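Local coordinates for protein putative dienelactone hydrolase (Klebsiella pneumoniae subsp. pneumoniae MGH 78578, PDB 3F67) that is a putative hydrolase of the dienelactone hydrolase family, with an alpha/beta-hydrolase fold, that probably cleaves ester or lactone bonds, at residues A[38-46]-A[74-84]. Sequence-based numbering, arbitrary orientation.
Sequences VQEIFGVHE and PNEYHDIPTLF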
loop_
_atom_site.group_PDB
_atom_site.type_symbol
_atom_site.label_atom_id
_atom_site.label_comp_id
_atom_site.label_asym_id
_atom_site.label_seq_id
_atom_site.Cartn_x
_atom_site.Cartn_y
_atom_site.Cartn_z
ATOM N N VAL A 38 3.064 -0.465 1.196
ATOM C CA VAL A 38 2.739 0.694 2.056
ATOM C C VAL A 38 2.150 0.243 3.383
ATOM O O VAL A 38 1.115 -0.454 3.426
ATOM C CB VAL A 38 1.747 1.673 1.407
ATOM C CG1 VAL A 38 1.706 3.031 2.208
ATOM C CG2 VAL A 38 2.090 1.945 -0.054
ATOM N N GLN A 39 2.832 0.651 4.462
ATOM C CA GLN A 39 2.479 0.322 5.860
ATOM C C GLN A 39 1.040 0.685 6.276
ATOM O O GLN A 39 0.374 1.510 5.616
ATOM C CB GLN A 39 3.424 1.179 6.720
ATOM C CG GLN A 39 3.238 2.662 6.408
ATOM C CD GLN A 39 4.046 3.544 7.362
ATOM O OE1 GLN A 39 5.245 3.718 7.162
ATOM N NE2 GLN A 39 3.404 4.047 8.418
ATOM N N GLU A 40 0.576 0.063 7.376
ATOM C CA GLU A 40 -0.552 0.579 8.149
ATOM C C GLU A 40 -0.039 1.752 9.015
ATOM O O GLU A 40 1.107 2.230 8.817
ATOM C CB GLU A 40 -1.112 -0.533 9.024
ATOM C CG GLU A 40 -1.384 -1.853 8.222
ATOM C CD GLU A 40 -1.974 -2.953 9.112
ATOM O OE1 GLU A 40 -1.224 -3.563 9.907
ATOM O OE2 GLU A 40 -3.181 -3.269 8.976
ATOM N N ILE A 41 -0.853 2.224 9.969
ATOM C CA ILE A 41 -0.401 3.323 10.842
ATOM C C ILE A 41 0.736 2.916 11.813
ATOM O O ILE A 41 1.292 3.766 12.516
ATOM C CB ILE A 41 -1.557 3.913 11.662
ATOM C CG1 ILE A 41 -2.226 2.852 12.535
ATOM C CG2 ILE A 41 -2.556 4.567 10.685
ATOM C CD1 ILE A 41 -3.285 3.389 13.467
ATOM N N PHE A 42 1.085 1.633 11.819
ATOM C CA PHE A 42 2.069 1.137 12.776
ATOM C C PHE A 42 3.489 1.211 12.279
ATOM O O PHE A 42 4.425 0.792 12.986
ATOM C CB PHE A 42 1.693 -0.287 13.251
ATOM C CG PHE A 42 0.252 -0.390 13.672
ATOM C CD1 PHE A 42 -0.234 0.388 14.727
ATOM C CD2 PHE A 42 -0.637 -1.215 12.967
ATOM C CE1 PHE A 42 -1.617 0.347 15.121
ATOM C CE2 PHE A 42 -2.009 -1.274 13.353
ATOM C CZ PHE A 42 -2.485 -0.469 14.436
ATOM N N GLY A 43 3.655 1.712 11.065
ATOM C CA GLY A 43 4.990 1.855 10.468
ATOM C C GLY A 43 5.500 0.543 9.914
ATOM O O GLY A 43 4.716 -0.392 9.642
ATOM N N VAL A 44 6.814 0.464 9.700
ATOM C CA VAL A 44 7.361 -0.772 9.043
ATOM C C VAL A 44 7.578 -1.812 10.150
ATOM O O VAL A 44 8.699 -2.081 10.622
ATOM C CB VAL A 44 8.612 -0.469 8.181
ATOM C CG1 VAL A 44 9.072 -1.762 7.426
ATOM C CG2 VAL A 44 8.248 0.539 7.134
ATOM N N HIS A 45 6.443 -2.330 10.609
ATOM C CA HIS A 45 6.329 -3.299 11.737
ATOM C C HIS A 45 6.927 -4.620 11.242
ATOM O O HIS A 45 7.067 -4.826 10.038
ATOM C CB HIS A 45 4.816 -3.431 11.957
ATOM C CG HIS A 45 4.408 -4.276 13.136
ATOM N ND1 HIS A 45 4.262 -5.647 13.042
ATOM C CD2 HIS A 45 4.081 -3.941 14.402
ATOM C CE1 HIS A 45 3.861 -6.125 14.210
ATOM N NE2 HIS A 45 3.758 -5.109 15.061
ATOM N N GLU A 46 7.261 -5.534 12.166
ATOM C CA GLU A 46 7.672 -6.889 11.763
ATOM C C GLU A 46 6.737 -7.532 10.738
ATOM O O GLU A 46 7.179 -8.269 9.842
ATOM C CB GLU A 46 7.730 -7.774 13.014
ATOM C CG GLU A 46 8.027 -9.224 12.702
ATOM C CD GLU A 46 9.391 -9.434 11.985
ATOM O OE1 GLU A 46 10.305 -8.565 12.071
ATOM O OE2 GLU A 46 9.533 -10.483 11.328
ATOM N N PRO A 74 5.900 5.669 15.261
ATOM C CA PRO A 74 4.640 5.065 15.733
ATOM C C PRO A 74 4.825 4.217 16.990
ATOM O O PRO A 74 3.893 4.073 17.800
ATOM C CB PRO A 74 4.178 4.205 14.528
ATOM C CG PRO A 74 5.321 4.200 13.595
ATOM C CD PRO A 74 6.158 5.363 13.854
ATOM N N ASN A 75 6.031 3.687 17.189
ATOM C CA ASN A 75 6.352 2.971 18.432
ATOM C C ASN A 75 6.334 3.792 19.712
ATOM O O ASN A 75 6.286 3.232 20.821
ATOM C CB ASN A 75 7.675 2.225 18.282
ATOM C CG ASN A 75 7.595 1.146 17.216
ATOM O OD1 ASN A 75 6.601 0.412 17.121
ATOM N ND2 ASN A 75 8.634 1.056 16.395
ATOM N N GLU A 76 6.335 5.125 19.589
ATOM C CA GLU A 76 6.153 5.996 20.746
ATOM C C GLU A 76 4.703 6.204 21.196
ATOM O O GLU A 76 4.460 6.937 22.138
ATOM C CB GLU A 76 6.832 7.350 20.503
ATOM C CG GLU A 76 8.327 7.176 20.379
ATOM C CD GLU A 76 9.087 8.465 20.477
ATOM O OE1 GLU A 76 8.518 9.555 20.203
ATOM O OE2 GLU A 76 10.263 8.385 20.868
ATOM N N TYR A 77 3.757 5.517 20.551
ATOM C CA TYR A 77 2.354 5.636 20.946
ATOM C C TYR A 77 1.836 4.285 21.378
ATOM O O TYR A 77 2.258 3.261 20.824
ATOM C CB TYR A 77 1.534 6.157 19.753
ATOM C CG TYR A 77 1.962 7.554 19.433
ATOM C CD1 TYR A 77 1.471 8.637 20.173
ATOM C CD2 TYR A 77 2.943 7.796 18.472
ATOM C CE1 TYR A 77 1.900 9.941 19.918
ATOM C CE2 TYR A 77 3.400 9.092 18.225
ATOM C CZ TYR A 77 2.875 10.150 18.942
ATOM O OH TYR A 77 3.313 11.423 18.681
ATOM N N HIS A 78 0.925 4.275 22.341
ATOM C CA HIS A 78 0.392 3.000 22.825
ATOM C C HIS A 78 -1.132 2.949 22.798
ATOM O O HIS A 78 -1.744 2.042 23.366
ATOM C CB HIS A 78 0.897 2.709 24.231
ATOM C CG HIS A 78 2.381 2.794 24.356
ATOM N ND1 HIS A 78 3.233 1.916 23.728
ATOM C CD2 HIS A 78 3.166 3.654 25.057
ATOM C CE1 HIS A 78 4.483 2.220 24.051
ATOM N NE2 HIS A 78 4.468 3.278 24.837
ATOM N N ASP A 79 -1.742 3.933 22.145
ATOM C CA ASP A 79 -3.163 3.848 21.862
ATOM C C ASP A 79 -3.412 4.439 20.480
ATOM O O ASP A 79 -2.767 5.429 20.076
ATOM C CB ASP A 79 -4.003 4.531 22.943
ATOM C CG ASP A 79 -3.834 6.024 22.949
ATOM O OD1 ASP A 79 -2.854 6.514 23.571
ATOM O OD2 ASP A 79 -4.698 6.712 22.337
ATOM N N ILE A 80 -4.343 3.818 19.769
ATOM C CA ILE A 80 -4.595 4.186 18.376
ATOM C C ILE A 80 -5.057 5.653 18.254
ATOM O O ILE A 80 -4.595 6.387 17.382
ATOM C CB ILE A 80 -5.504 3.148 17.683
ATOM C CG1 ILE A 80 -4.703 1.837 17.428
ATOM C CG2 ILE A 80 -5.963 3.666 16.300
ATOM C CD1 ILE A 80 -5.487 0.623 16.962
ATOM N N PRO A 81 -5.982 6.090 19.114
ATOM C CA PRO A 81 -6.421 7.480 18.939
ATOM C C PRO A 81 -5.299 8.526 19.035
ATOM O O PRO A 81 -5.294 9.493 18.264
ATOM C CB PRO A 81 -7.419 7.660 20.095
ATOM C CG PRO A 81 -8.030 6.303 20.214
ATOM C CD PRO A 81 -6.837 5.371 20.076
ATOM N N THR A 82 -4.373 8.359 19.986
ATOM C CA THR A 82 -3.274 9.308 20.145
ATOM C C THR A 82 -2.301 9.210 18.953
ATOM O O THR A 82 -1.782 10.222 18.481
ATOM C CB THR A 82 -2.555 9.090 21.465
ATOM O OG1 THR A 82 -3.520 9.215 22.525
ATOM C CG2 THR A 82 -1.524 10.188 21.747
ATOM N N LEU A 83 -2.044 7.993 18.511
ATOM C CA LEU A 83 -1.219 7.777 17.328
ATOM C C LEU A 83 -1.820 8.516 16.127
ATOM O O LEU A 83 -1.110 9.220 15.397
ATOM C CB LEU A 83 -1.089 6.280 17.011
ATOM C CG LEU A 83 -0.438 5.832 15.688
ATOM C CD1 LEU A 83 0.979 6.444 15.557
ATOM C CD2 LEU A 83 -0.420 4.293 15.599
ATOM N N PHE A 84 -3.124 8.353 15.930
ATOM C CA PHE A 84 -3.807 9.048 14.828
ATOM C C PHE A 84 -3.692 10.559 14.939
ATOM O O PHE A 84 -3.252 11.238 14.001
ATOM C CB PHE A 84 -5.280 8.642 14.780
ATOM C CG PHE A 84 -5.575 7.679 13.708
ATOM C CD1 PHE A 84 -6.087 6.422 13.988
ATOM C CD2 PHE A 84 -5.293 8.012 12.401
ATOM C CE1 PHE A 84 -6.341 5.533 12.963
ATOM C CE2 PHE A 84 -5.529 7.126 11.381
ATOM C CZ PHE A 84 -6.057 5.889 11.657
HETATM O O HOH W 1 4.234 0.612 15.844
#
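I41 reaches out of the 38-46 loop and packs against the first turn of helix 80-88, and the tight part of the contact gathers round its CD1. I41 CD1 sits 3.7 Å from L83 CD2 and 3.9 Å from I80 CG2. With chi1 at 59°, CG1 of I41 is wedged between its own backbone N and carbonyl carbon and also lies 3.6 Å above the plane of the F42 ring, offset toward its rim. On the 74-76 side, P74 packs its CB and CG against the carbonyls of I41 and F42, next to G43 at the end of a type I turn from E40. In this alpha/beta-hydrolase fold the loop follows strand 32-38 and helix 80-88 covers its turn; the I41 side chain comes close to, but makes no contact with, what is probably a C123-H212-D180 triad, as in relatives of this family. Contacts thin out toward solvent. I80 CD1 meets the F42 ring at its edge, 4.1 Å from CZ, and both I80 and F84 are exposed; the F84 ring, modelled in two conformers, touches I41 in one of them, a doubtful contact. No direct hydrogen bond joins the segments; instead a water donates to F42 O at 2.9 Å and to N75 OD1 at 2.7 Å. The helix start is capped by D79, whose OD2 accepts from both OG1 and N of T82.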